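Local structure of periplasmic binding protein (Mycobacterium smegmatis, 4MDY) at residues L209-P212 / A213-R217; G182-R186 / G187-A191; P280-A283 / D284-P288; I100-T103 / N104-L107; L81-N85 / G86-E90. The protein probably binds an iron-bearing ligand outside the cytoplasmic membrane and passes it to an ABC transporter for uptake. One frame throughout, in Å; residues are numbered along the deposited sequence.

Contact 1: L209-P212 / A213-R217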
loop_
_atom_site.group_PDB
_atom_site.type_symbol
_atom_site.label_atom_id
_atom_site.label_comp_id
_atom_site.label_asym_id
_atom_site.label_seq_id
_atom_site.Cartn_x
_atom_site.Cartn_y
_atom_site.Cartn_z
ATOM N N LEU A 209 -3.135 16.381 9.490
ATOM C CA LEU A 209 -4.147 16.653 10.509
ATOM C C LEU A 209 -4.681 15.384 11.167
ATOM O O LEU A 209 -4.921 14.389 10.495
ATOM C CB LEU A 209 -5.344 17.373 9.877
ATOM C CG LEU A 209 -5.172 18.821 9.452
ATOM C CD1 LEU A 209 -6.465 19.299 8.801
ATOM C CD2 LEU A 209 -4.794 19.687 10.649
ATOM N N GLN A 210 -4.875 15.437 12.481
ATOM C CA GLN A 210 -5.643 14.412 13.183
ATOM C C GLN A 210 -7.053 14.356 12.604
ATOM O O GLN A 210 -7.704 15.382 12.435
ATOM C CB GLN A 210 -5.707 14.695 14.695
ATOM C CG GLN A 210 -4.747 13.855 15.523
ATOM C CD GLN A 210 -5.058 12.366 15.443
ATOM O OE1 GLN A 210 -6.220 11.965 15.314
ATOM N NE2 GLN A 210 -4.020 11.539 15.513
ATOM N N VAL A 211 -7.509 13.152 12.292
ATOM C CA VAL A 211 -8.806 12.964 11.666
ATOM C C VAL A 211 -9.294 11.541 11.980
ATOM O O VAL A 211 -8.484 10.617 12.064
ATOM C CB VAL A 211 -8.707 13.217 10.133
ATOM C CG1 VAL A 211 -7.892 12.134 9.435
ATOM C CG2 VAL A 211 -10.077 13.320 9.492
ATOM N N PRO A 212 -10.612 11.363 12.179
ATOM C CA PRO A 212 -11.133 10.005 12.356
ATOM C C PRO A 212 -11.215 9.265 11.026
ATOM O O PRO A 212 -11.239 9.897 9.978
ATOM C CB PRO A 212 -12.526 10.221 12.961
ATOM C CG PRO A 212 -12.795 11.686 12.934
ATOM C CD PRO A 212 -11.671 12.386 12.246
ATOM N N ALA A 213 -11.263 7.938 11.078
ATOM C CA ALA A 213 -11.287 7.114 9.872
ATOM C C ALA A 213 -12.534 7.386 9.031
ATOM O O ALA A 213 -12.529 7.194 7.810
ATOM C CB ALA A 213 -11.221 5.642 10.244
ATOM N N LEU A 214 -13.594 7.819 9.704
ATOM C CA LEU A 214 -14.842 8.175 9.067
ATOM C C LEU A 214 -15.353 9.466 9.688
ATOM O O LEU A 214 -15.518 9.568 10.905
ATOM C CB LEU A 214 -15.863 7.057 9.251
ATOM C CG LEU A 214 -17.217 7.212 8.552
ATOM C CD1 LEU A 214 -17.067 7.113 7.043
ATOM C CD2 LEU A 214 -18.179 6.160 9.068
ATOM N N ILE A 215 -15.594 10.447 8.831
ATOM C CA ILE A 215 -16.132 11.729 9.230
ATOM C C ILE A 215 -17.629 11.720 8.911
ATOM O O ILE A 215 -18.015 11.690 7.741
ATOM C CB ILE A 215 -15.433 12.862 8.468
ATOM C CG1 ILE A 215 -13.921 12.800 8.715
ATOM C CG2 ILE A 215 -15.990 14.218 8.872
ATOM C CD1 ILE A 215 -13.106 13.505 7.655
ATOM N N PRO A 216 -18.481 11.732 9.951
ATOM C CA PRO A 216 -19.915 11.702 9.679
ATOM C C PRO A 216 -20.375 12.918 8.873
ATOM O O PRO A 216 -19.739 13.967 8.914
ATOM C CB PRO A 216 -20.547 11.679 11.070
ATOM C CG PRO A 216 -19.492 12.166 12.002
ATOM C CD PRO A 216 -18.182 11.789 11.396
ATOM N N ARG A 217 -21.469 12.760 8.138
ATOM C CA ARG A 217 -21.929 13.793 7.211
ATOM C C ARG A 217 -22.088 15.173 7.863
ATOM O O ARG A 217 -21.750 16.191 7.265
ATOM C CB ARG A 217 -23.253 13.373 6.574
ATOM C CG ARG A 217 -23.595 14.171 5.333
ATOM C CD ARG A 217 -24.679 13.499 4.504
ATOM N NE ARG A 217 -25.029 14.342 3.366
ATOM C CZ ARG A 217 -24.281 14.492 2.276
ATOM N NH1 ARG A 217 -23.124 13.843 2.147
ATOM N NH2 ARG A 217 -24.692 15.304 1.304
#

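Contact 2: G182-R186 / G187-A191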
loop_
_atom_site.group_PDB
_atom_site.type_symbol
_atom_site.label_atom_id
_atom_site.label_comp_id
_atom_site.label_asym_id
_atom_site.label_seq_id
_atom_site.Cartn_x
_atom_site.Cartn_y
_atom_site.Cartn_z
ATOM N N GLY A 182 -11.886 7.921 -2.142
ATOM C CA GLY A 182 -12.448 8.420 -3.400
ATOM C C GLY A 182 -13.961 8.331 -3.487
ATOM O O GLY A 182 -14.559 8.888 -4.407
ATOM N N THR A 183 -14.574 7.609 -2.549
ATOM C CA THR A 183 -16.029 7.496 -2.454
ATOM C C THR A 183 -16.517 7.831 -1.039
ATOM O O THR A 183 -15.789 7.658 -0.052
ATOM C CB THR A 183 -16.505 6.081 -2.843
ATOM O OG1 THR A 183 -15.927 5.111 -1.962
ATOM C CG2 THR A 183 -16.102 5.746 -4.279
ATOM N N LEU A 184 -17.744 8.330 -0.944
ATOM C CA LEU A 184 -18.363 8.559 0.360
ATOM C C LEU A 184 -18.911 7.231 0.874
ATOM O O LEU A 184 -19.173 6.314 0.092
ATOM C CB LEU A 184 -19.479 9.606 0.274
ATOM C CG LEU A 184 -19.104 10.988 -0.276
ATOM C CD1 LEU A 184 -20.332 11.874 -0.387
ATOM C CD2 LEU A 184 -18.059 11.667 0.591
ATOM N N TYR A 185 -19.045 7.121 2.189
ATOM C CA TYR A 185 -19.640 5.949 2.818
ATOM C C TYR A 185 -20.837 6.411 3.629
ATOM O O TYR A 185 -20.680 7.168 4.588
ATOM C CB TYR A 185 -18.645 5.232 3.743
ATOM C CG TYR A 185 -19.277 4.031 4.407
ATOM C CD1 TYR A 185 -19.399 2.833 3.723
ATOM C CD2 TYR A 185 -19.796 4.111 5.696
ATOM C CE1 TYR A 185 -20.001 1.731 4.304
ATOM C CE2 TYR A 185 -20.399 3.012 6.293
ATOM C CZ TYR A 185 -20.496 1.826 5.589
ATOM O OH TYR A 185 -21.092 0.723 6.154
ATOM N N ARG A 186 -22.028 5.971 3.236
ATOM C CA ARG A 186 -23.269 6.382 3.894
ATOM C C ARG A 186 -23.305 7.895 4.115
ATOM O O ARG A 186 -23.645 8.362 5.205
ATOM C CB ARG A 186 -23.449 5.625 5.223
ATOM C CG ARG A 186 -23.516 4.113 5.061
ATOM C CD ARG A 186 -23.736 3.383 6.382
ATOM N NE ARG A 186 -25.081 3.596 6.925
ATOM C CZ ARG A 186 -25.372 4.070 8.141
ATOM N NH1 ARG A 186 -26.643 4.210 8.497
ATOM N NH2 ARG A 186 -24.418 4.400 9.013
ATOM N N GLY A 187 -22.922 8.654 3.087
ATOM C CA GLY A 187 -22.931 10.119 3.148
ATOM C C GLY A 187 -21.755 10.774 3.877
ATOM O O GLY A 187 -21.646 11.999 3.891
ATOM N N GLY A 188 -20.887 9.970 4.487
ATOM C CA GLY A 188 -19.724 10.479 5.213
ATOM C C GLY A 188 -18.443 10.355 4.409
ATOM O O GLY A 188 -18.383 9.662 3.381
ATOM N N VAL A 189 -17.411 11.038 4.882
ATOM C CA VAL A 189 -16.107 11.029 4.239
ATOM C C VAL A 189 -15.200 10.025 4.933
ATOM O O VAL A 189 -15.130 9.982 6.169
ATOM C CB VAL A 189 -15.449 12.426 4.285
ATOM C CG1 VAL A 189 -13.989 12.358 3.859
ATOM C CG2 VAL A 189 -16.225 13.404 3.413
ATOM N N GLN A 190 -14.503 9.232 4.128
ATOM C CA GLN A 190 -13.513 8.290 4.627
ATOM C C GLN A 190 -12.140 8.952 4.633
ATOM O O GLN A 190 -11.779 9.650 3.692
ATOM C CB GLN A 190 -13.518 7.043 3.760
ATOM C CG GLN A 190 -14.903 6.424 3.696
ATOM C CD GLN A 190 -14.929 5.110 2.959
ATOM O OE1 GLN A 190 -15.025 5.080 1.730
ATOM N NE2 GLN A 190 -14.869 4.014 3.701
ATOM N N ALA A 191 -11.382 8.737 5.701
ATOM C CA ALA A 191 -10.057 9.348 5.833
ATOM C C ALA A 191 -9.026 8.361 6.368
ATOM O O ALA A 191 -9.365 7.360 6.997
ATOM C CB ALA A 191 -10.123 10.568 6.732
HETATM O O HOH W 1 -14.454 9.558 1.247
#

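Contact 3: P280-A283 / D284-P288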
loop_
_atom_site.group_PDB
_atom_site.type_symbol
_atom_site.label_atom_id
_atom_site.label_comp_id
_atom_site.label_asym_id
_atom_site.label_seq_id
_atom_site.Cartn_x
_atom_site.Cartn_y
_atom_site.Cartn_z
ATOM N N PRO A 280 7.666 5.302 -5.329
ATOM C CA PRO A 280 8.284 6.151 -6.360
ATOM C C PRO A 280 7.275 6.799 -7.310
ATOM O O PRO A 280 7.473 7.946 -7.716
ATOM C CB PRO A 280 9.214 5.181 -7.100
ATOM C CG PRO A 280 9.633 4.224 -6.030
ATOM C CD PRO A 280 8.394 4.025 -5.188
ATOM N N VAL A 281 6.198 6.092 -7.642
ATOM C CA VAL A 281 5.125 6.673 -8.470
ATOM C C VAL A 281 4.431 7.832 -7.738
ATOM O O VAL A 281 4.099 8.853 -8.347
ATOM C CB VAL A 281 4.084 5.610 -8.881
ATOM C CG1 VAL A 281 2.886 6.249 -9.579
ATOM C CG2 VAL A 281 4.726 4.557 -9.769
ATOM N N VAL A 282 4.230 7.674 -6.430
ATOM C CA VAL A 282 3.651 8.730 -5.600
ATOM C C VAL A 282 4.589 9.937 -5.568
ATOM O O VAL A 282 4.139 11.074 -5.720
ATOM C CB VAL A 282 3.348 8.234 -4.164
ATOM C CG1 VAL A 282 2.796 9.358 -3.296
ATOM C CG2 VAL A 282 2.387 7.045 -4.187
ATOM N N ALA A 283 5.889 9.692 -5.396
ATOM C CA ALA A 283 6.868 10.784 -5.357
ATOM C C ALA A 283 6.965 11.510 -6.709
ATOM O O ALA A 283 7.284 12.696 -6.753
ATOM C CB ALA A 283 8.233 10.272 -4.917
ATOM N N ASP A 284 6.684 10.808 -7.803
ATOM C CA ASP A 284 6.665 11.436 -9.128
ATOM C C ASP A 284 5.415 12.277 -9.338
ATOM O O ASP A 284 5.510 13.441 -9.732
ATOM C CB ASP A 284 6.740 10.391 -10.247
ATOM C CG ASP A 284 8.154 9.954 -10.555
ATOM O OD1 ASP A 284 9.108 10.667 -10.177
ATOM O OD2 ASP A 284 8.315 8.896 -11.192
ATOM N N GLN A 285 4.249 11.685 -9.084
ATOM C CA GLN A 285 2.980 12.250 -9.568
ATOM C C GLN A 285 2.246 13.162 -8.578
ATOM O O GLN A 285 1.514 14.064 -8.995
ATOM C CB GLN A 285 2.044 11.132 -10.027
ATOM C CG GLN A 285 2.615 10.294 -11.160
ATOM C CD GLN A 285 1.605 9.339 -11.783
ATOM O OE1 GLN A 285 0.391 9.512 -11.649
ATOM N NE2 GLN A 285 2.110 8.328 -12.494
ATOM N N LEU A 286 2.417 12.934 -7.279
ATOM C CA LEU A 286 1.698 13.738 -6.288
ATOM C C LEU A 286 2.259 15.148 -6.114
ATOM O O LEU A 286 1.477 16.090 -5.985
ATOM C CB LEU A 286 1.611 13.023 -4.928
ATOM C CG LEU A 286 0.763 13.721 -3.845
ATOM C CD1 LEU A 286 -0.652 14.036 -4.322
ATOM C CD2 LEU A 286 0.714 12.874 -2.583
ATOM N N PRO A 287 3.600 15.308 -6.079
ATOM C CA PRO A 287 4.077 16.675 -5.835
ATOM C C PRO A 287 3.639 17.738 -6.856
ATOM O O PRO A 287 3.306 18.842 -6.446
ATOM C CB PRO A 287 5.599 16.514 -5.769
ATOM C CG PRO A 287 5.780 15.110 -5.261
ATOM C CD PRO A 287 4.695 14.327 -5.949
ATOM N N PRO A 288 3.624 17.417 -8.163
ATOM C CA PRO A 288 3.059 18.395 -9.108
ATOM C C PRO A 288 1.602 18.798 -8.799
ATOM O O PRO A 288 1.222 19.960 -9.006
ATOM C CB PRO A 288 3.130 17.672 -10.456
ATOM C CG PRO A 288 4.216 16.659 -10.303
ATOM C CD PRO A 288 4.247 16.269 -8.851
#

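Contact 4: I100-T103 / N104-L107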
loop_
_atom_site.group_PDB
_atom_site.type_symbol
_atom_site.label_atom_id
_atom_site.label_comp_id
_atom_site.label_asym_id
_atom_site.label_seq_id
_atom_site.Cartn_x
_atom_site.Cartn_y
_atom_site.Cartn_z
ATOM N N ILE A 100 5.598 -19.295 1.123
ATOM C CA ILE A 100 4.321 -18.611 1.105
ATOM C C ILE A 100 4.476 -17.307 1.869
ATOM O O ILE A 100 4.780 -17.316 3.064
ATOM C CB ILE A 100 3.206 -19.468 1.734
ATOM C CG1 ILE A 100 3.045 -20.783 0.957
ATOM C CG2 ILE A 100 1.881 -18.715 1.731
ATOM C CD1 ILE A 100 2.251 -21.838 1.700
ATOM N N VAL A 101 4.269 -16.192 1.181
ATOM C CA VAL A 101 4.336 -14.889 1.803
ATOM C C VAL A 101 2.926 -14.402 2.100
ATOM O O VAL A 101 2.117 -14.189 1.178
ATOM C CB VAL A 101 5.087 -13.885 0.916
ATOM C CG1 VAL A 101 5.185 -12.542 1.611
ATOM C CG2 VAL A 101 6.478 -14.405 0.588
ATOM N N ALA A 102 2.635 -14.236 3.393
ATOM C CA ALA A 102 1.310 -13.844 3.844
ATOM C C ALA A 102 1.379 -12.847 4.997
ATOM O O ALA A 102 0.900 -13.105 6.102
ATOM C CB ALA A 102 0.494 -15.071 4.230
ATOM N N THR A 103 1.967 -11.689 4.719
ATOM C CA THR A 103 2.111 -10.642 5.721
ATOM C C THR A 103 0.913 -9.693 5.717
ATOM O O THR A 103 0.655 -9.024 6.711
ATOM C CB THR A 103 3.404 -9.828 5.490
ATOM O OG1 THR A 103 3.358 -9.207 4.202
ATOM C CG2 THR A 103 4.617 -10.720 5.565
ATOM N N ASN A 104 0.169 -9.667 4.607
ATOM C CA ASN A 104 -0.948 -8.747 4.413
ATOM C C ASN A 104 -2.158 -9.510 3.873
ATOM O O ASN A 104 -2.720 -9.159 2.834
ATOM C CB ASN A 104 -0.523 -7.643 3.439
ATOM C CG ASN A 104 -1.503 -6.480 3.381
ATOM O OD1 ASN A 104 -2.406 -6.353 4.206
ATOM N ND2 ASN A 104 -1.308 -5.610 2.407
ATOM N N ALA A 105 -2.534 -10.556 4.602
ATOM C CA ALA A 105 -3.506 -11.548 4.145
ATOM C C ALA A 105 -4.592 -11.895 5.185
ATOM O O ALA A 105 -5.431 -12.763 4.933
ATOM C CB ALA A 105 -2.758 -12.808 3.734
ATOM N N GLY A 106 -4.582 -11.223 6.337
ATOM C CA GLY A 106 -5.518 -11.529 7.419
ATOM C C GLY A 106 -5.228 -12.855 8.102
ATOM O O GLY A 106 -6.119 -13.489 8.662
ATOM N N LEU A 107 -3.964 -13.257 8.084
ATOM C CA LEU A 107 -3.552 -14.544 8.618
ATOM C C LEU A 107 -3.817 -14.642 10.120
ATOM O O LEU A 107 -3.487 -13.722 10.867
ATOM C CB LEU A 107 -2.063 -14.748 8.336
ATOM C CG LEU A 107 -1.485 -16.150 8.433
ATOM C CD1 LEU A 107 -2.134 -17.070 7.407
ATOM C CD2 LEU A 107 0.020 -16.090 8.232
HETATM O O HOH W 2 -1.511 -11.645 7.147
#

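Contact 5: L81-N85 / G86-E90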
loop_
_atom_site.group_PDB
_atom_site.type_symbol
_atom_site.label_atom_id
_atom_site.label_comp_id
_atom_site.label_asym_id
_atom_site.label_seq_id
_atom_site.Cartn_x
_atom_site.Cartn_y
_atom_site.Cartn_z
ATOM N N LEU A 81 -4.894 -15.419 -7.326
ATOM C CA LEU A 81 -5.725 -15.832 -6.214
ATOM C C LEU A 81 -6.535 -14.639 -5.763
ATOM O O LEU A 81 -6.318 -13.522 -6.221
ATOM C CB LEU A 81 -4.842 -16.298 -5.052
ATOM C CG LEU A 81 -3.709 -17.263 -5.392
ATOM C CD1 LEU A 81 -2.818 -17.498 -4.175
ATOM C CD2 LEU A 81 -4.286 -18.572 -5.908
ATOM N N ASN A 82 -7.458 -14.869 -4.843
ATOM C CA ASN A 82 -8.145 -13.771 -4.167
ATOM C C ASN A 82 -8.596 -14.217 -2.789
ATOM O O ASN A 82 -8.603 -15.409 -2.497
ATOM C CB ASN A 82 -9.326 -13.258 -4.998
ATOM C CG ASN A 82 -10.429 -14.281 -5.141
ATOM O OD1 ASN A 82 -11.023 -14.710 -4.156
ATOM N ND2 ASN A 82 -10.721 -14.667 -6.373
ATOM N N LEU A 83 -8.976 -13.253 -1.958
ATOM C CA LEU A 83 -9.322 -13.514 -0.559
ATOM C C LEU A 83 -10.825 -13.436 -0.293
ATOM O O LEU A 83 -11.235 -13.283 0.849
ATOM C CB LEU A 83 -8.581 -12.520 0.352
ATOM C CG LEU A 83 -7.051 -12.548 0.324
ATOM C CD1 LEU A 83 -6.470 -11.578 1.346
ATOM C CD2 LEU A 83 -6.535 -13.953 0.583
ATOM N N ASP A 84 -11.640 -13.575 -1.341
ATOM C CA ASP A 84 -13.107 -13.521 -1.208
ATOM C C ASP A 84 -13.646 -14.489 -0.150
ATOM O O ASP A 84 -14.570 -14.150 0.589
ATOM C CB ASP A 84 -13.791 -13.800 -2.556
ATOM C CG ASP A 84 -13.561 -12.697 -3.579
ATOM O OD1 ASP A 84 -12.777 -11.762 -3.304
ATOM O OD2 ASP A 84 -14.170 -12.769 -4.670
ATOM N N ASN A 85 -13.073 -15.688 -0.085
ATOM C CA ASN A 85 -13.441 -16.669 0.936
ATOM C C ASN A 85 -12.261 -17.003 1.828
ATOM O O ASN A 85 -12.022 -18.166 2.142
ATOM C CB ASN A 85 -13.974 -17.944 0.278
ATOM C CG ASN A 85 -15.197 -17.689 -0.572
ATOM O OD1 ASN A 85 -15.318 -18.220 -1.675
ATOM N ND2 ASN A 85 -16.111 -16.869 -0.066
ATOM N N GLY A 86 -11.531 -15.973 2.240
ATOM C CA GLY A 86 -10.326 -16.159 3.043
ATOM C C GLY A 86 -9.166 -16.679 2.214
ATOM O O GLY A 86 -9.259 -16.794 0.986
ATOM N N ILE A 87 -8.067 -17.005 2.887
ATOM C CA ILE A 87 -6.870 -17.462 2.197
ATOM C C ILE A 87 -7.182 -18.829 1.592
ATOM O O ILE A 87 -7.609 -19.733 2.314
ATOM C CB ILE A 87 -5.666 -17.545 3.153
ATOM C CG1 ILE A 87 -5.318 -16.144 3.673
ATOM C CG2 ILE A 87 -4.464 -18.160 2.450
ATOM C CD1 ILE A 87 -4.520 -16.149 4.957
ATOM N N PRO A 88 -7.008 -18.972 0.263
ATOM C CA PRO A 88 -7.352 -20.231 -0.401
ATOM C C PRO A 88 -6.271 -21.289 -0.189
ATOM O O PRO A 88 -5.374 -21.448 -1.016
ATOM C CB PRO A 88 -7.473 -19.824 -1.874
ATOM C CG PRO A 88 -6.533 -18.678 -2.021
ATOM C CD PRO A 88 -6.526 -17.959 -0.697
ATOM N N VAL A 89 -6.376 -22.015 0.918
ATOM C CA VAL A 89 -5.333 -22.952 1.331
ATOM C C VAL A 89 -5.167 -24.094 0.325
ATOM O O VAL A 89 -4.036 -24.443 -0.029
ATOM C CB VAL A 89 -5.595 -23.502 2.751
ATOM C CG1 VAL A 89 -4.617 -24.621 3.100
ATOM C CG2 VAL A 89 -5.493 -22.373 3.771
ATOM N N GLU A 90 -6.287 -24.649 -0.145
ATOM C CA GLU A 90 -6.252 -25.777 -1.082
ATOM C C GLU A 90 -5.631 -25.376 -2.418
ATOM O O GLU A 90 -4.858 -26.143 -2.993
ATOM C CB GLU A 90 -7.655 -26.362 -1.316
ATOM C CG GLU A 90 -8.335 -26.945 -0.079
ATOM C CD GLU A 90 -7.730 -28.256 0.413
ATOM O OE1 GLU A 90 -6.754 -28.761 -0.192
ATOM O OE2 GLU A 90 -8.242 -28.788 1.424
HETATM O O HOH W 3 -10.653 -16.757 -1.235
#

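Contact 1: L209-P212 / A213-R217
Val211 and Ile215 touch across the bend that leads from a loop into strand 214-215, the partner of strand 189-190 in a small two-stranded antiparallel sheet. From CB of Ile215, CG1 lies anti to the carbonyl carbon (chi1 -57°), which swings the longer branch back over the bend. CG1 then stands 4.2 Å from CD of Pro212, grazing the proline ring, and 4.1 Å from the Pro212 carbonyl O. At the tip, CD1 comes to 3.5 Å from CG2 of Val211, and the two side chains cross at about a right angle, so that a single methyl of each does most of the touching. Branched aliphatic residues suit these two buried places, since both also lean on Val223 of helix 220-224. Proline at 212 fits the exposed bend between them: its closed ring stiffens the chain just where it changes direction. Ala213, a small residue, sits on the outside of the bend, where the chain begins to pair with strand 189-190. On the Pro212 ring, CB also packs against the chain beyond the bend, 3.7 Å from the carbonyl O of Leu214.

Contact 2: G182-R186 / G187-A191
The carbonyl O of Tyr185 receives the N-H of Gly188 at 2.8 Å, the shortest direct hydrogen bond between 182-186 and 187-191. The donor stands well above the carbonyl plane, 55° out of it, as the tight bend brings it in over the C=O. In return, Tyr185 N gives to Gly188 O at 2.9 Å with an N-H...O angle of 160°. Arg186 and Gly187 occupy the corners, both with positive phi, which glycine adopts readily. Beyond the turn, a water bridges the arms, giving to Thr183 O at 2.7 Å and accepting from Gln190 N at 2.9 Å. On one side, Leu184 CD2 meets Val189 CG2 at 3.8 Å, and Leu184 also leans on Leu243 of helix 237-244. The Gln190 side chain packs on the other arm, its CG 3.9 Å from Tyr185 CB. With CG anti to the backbone N (chi1 179°), the Tyr185 ring extends outward, where Arg186 CG lies over one face, offset toward the rim. Two reciprocal bonds between Tyr185 and Gly188, with left-handed corner residues, are characteristic of a type I' turn at the tip of a two-residue beta hairpin, here reduced to a single bridge that leads into strand 189-190.

Contact 3: P280-A283 / D284-P288
Asp284 N reaches back one helical turn to Pro280 O at 3.0 Å, and only weakly to Val281 O, within helix 279-294. The Asp284 side chain lies alongside the same Pro280 carbonyl, but its charged end is held from outside: OD1 forms a salt bridge with Arg161 of helix 148-168. Acid therefore suits this exposed position. Next, Gln285 N binds Val281 O at 2.9 Å. Its side chain runs beside that of Val281, pointing the same way, and with the chain extended beyond CG (chi2 -170°) the amide NE2 arrives 3.7 Å from Val281 CG1. The amide's reach also lets NE2 donate to Glu266. Leu286 N donates to Val282 O at 3.0 Å with an N-H...O angle of 159°, the last regular bond before the kink. Its CG points anti to the backbone N (chi1 -175°), and CD2 comes 4.1 Å from Val282 CG1, two buried aliphatic side chains lying in step. Pro287 has no N-H to give; its CD occupies the space where an N-H would lie, 3.2 Å from Ala283 O and 3.3 Å from Val282 O. Pro288 likewise lacks a donor, so neither nitrogen bonds to the turn before, the hallmark of a proline kink in an alpha-helix. Around this turn, Ala283 and Pro287 face helix 148-168, the small alanine allowing Phe162 close; Val282 packs on Leu267, Ala270 and Ile271 of helix 265-273; and Val282 and Leu286 share Phe200 of helix 199-203.

Contact 4: I100-T103 / N104-L107
The loop that leaves the C-terminal end of strand 99-102, the central strand of a three-stranded parallel sheet, curls back on itself around one water. That water lies 3.0 Å from Ala102 O, to which it probably donates, and accepts from Ala105 N at 3.0 Å and from Leu107 N at 3.1 Å, standing in for direct backbone bonds across the curl. On the apolar side, Ala102 CB meets Ala105 CB at 4.0 Å; two small methyls let the buried strand end and the loop come close. Leu107 reaches in beside them. Its CG lies anti to the backbone N (chi1 -163°), which carries CD2 back to 3.8 Å from Ala102 O and 4.2 Å from Ala102 CB. Gly106, with positive phi, gives the chain its bend between Ala105 and Leu107. Asn104 turns its amide away from the curl and uses both ends: ND2 donates to Thr39 OG1 while OD1 accepts from Phe131 N, two bonds that fix the rotation of the buried amide. Separately, Asn104 N donates to Glu40 OE2, tying the loop backbone to the start of helix 40-46. Such a connection, running from a parallel strand's C-terminal end through a tight loop to helix 109-116, is the beta-alpha unit from which an alpha/beta domain is built.

Contact 5: L81-N85 / G86-E90
Leu83 to Gly86 forms a type I beta turn in the loop that joins strand 79-81 to helix 89-94, and the contact lies at the protein surface. The direct polar part is slight: Gly86 N donates to Leu83 O at 3.0 Å, arriving well above the carbonyl plane, 69° out of it. Just before it, Asn82 makes an Asx turn, its OD1 accepting from Asp84 N at 3.1 Å. Asparagine suits this place because its short side chain sets a carbonyl oxygen close to the backbone two residues on. Gly86 ends the turn with positive phi, a conformation glycine adopts easily.

Water completes the polar set. One molecule gives to Asn82 O and, at 2.6 Å, to Gly86 O, and accepts from Asn85 N, thus linking both arms of the loop.

The apolar contacts join the two arms. With CG anti to the carbonyl carbon (chi1 -61°), Leu83 sends CD2 across to the second arm, where it touches Ile87 CG1 at 4.0 Å and Pro88 CD at 4.2 Å. Leu83 also packs on Leu38 and Thr55, and Ile87 on Ile92 of the following helix. Pro88 sits at the N-cap position of helix 89-94 and is the centre of an inverse gamma turn, a setting in which a ring that restricts phi fits well. That ring turns toward the first arm: CG lies 4.2 Å from Leu81 CB, and CD approaches Asn82 O at 3.7 Å.

How the contacts relate
The five contacts fall into two clusters and one separate helix. Contacts 1 and 2 touch, their centres 10 Å apart: Ile215 N to Val189 O at 2.7 Å and Ala213 O to Ala191 N at 2.9 Å, both probable hydrogen bonds, join the two strands into one sheet. Contacts 4 and 5 also meet, centres 11 Å apart, where Ile87 CD1 packs 3.5 Å from Leu107 CD1. Between the clusters the nearest atoms are about 16 to 20 Å apart, consistent with the two-lobed fold of such binding proteins, whose cleft holds the ligand. Contact 3 touches none of the others; its centre lies 25 Å from that of contact 1 and 28 Å from that of contact 4.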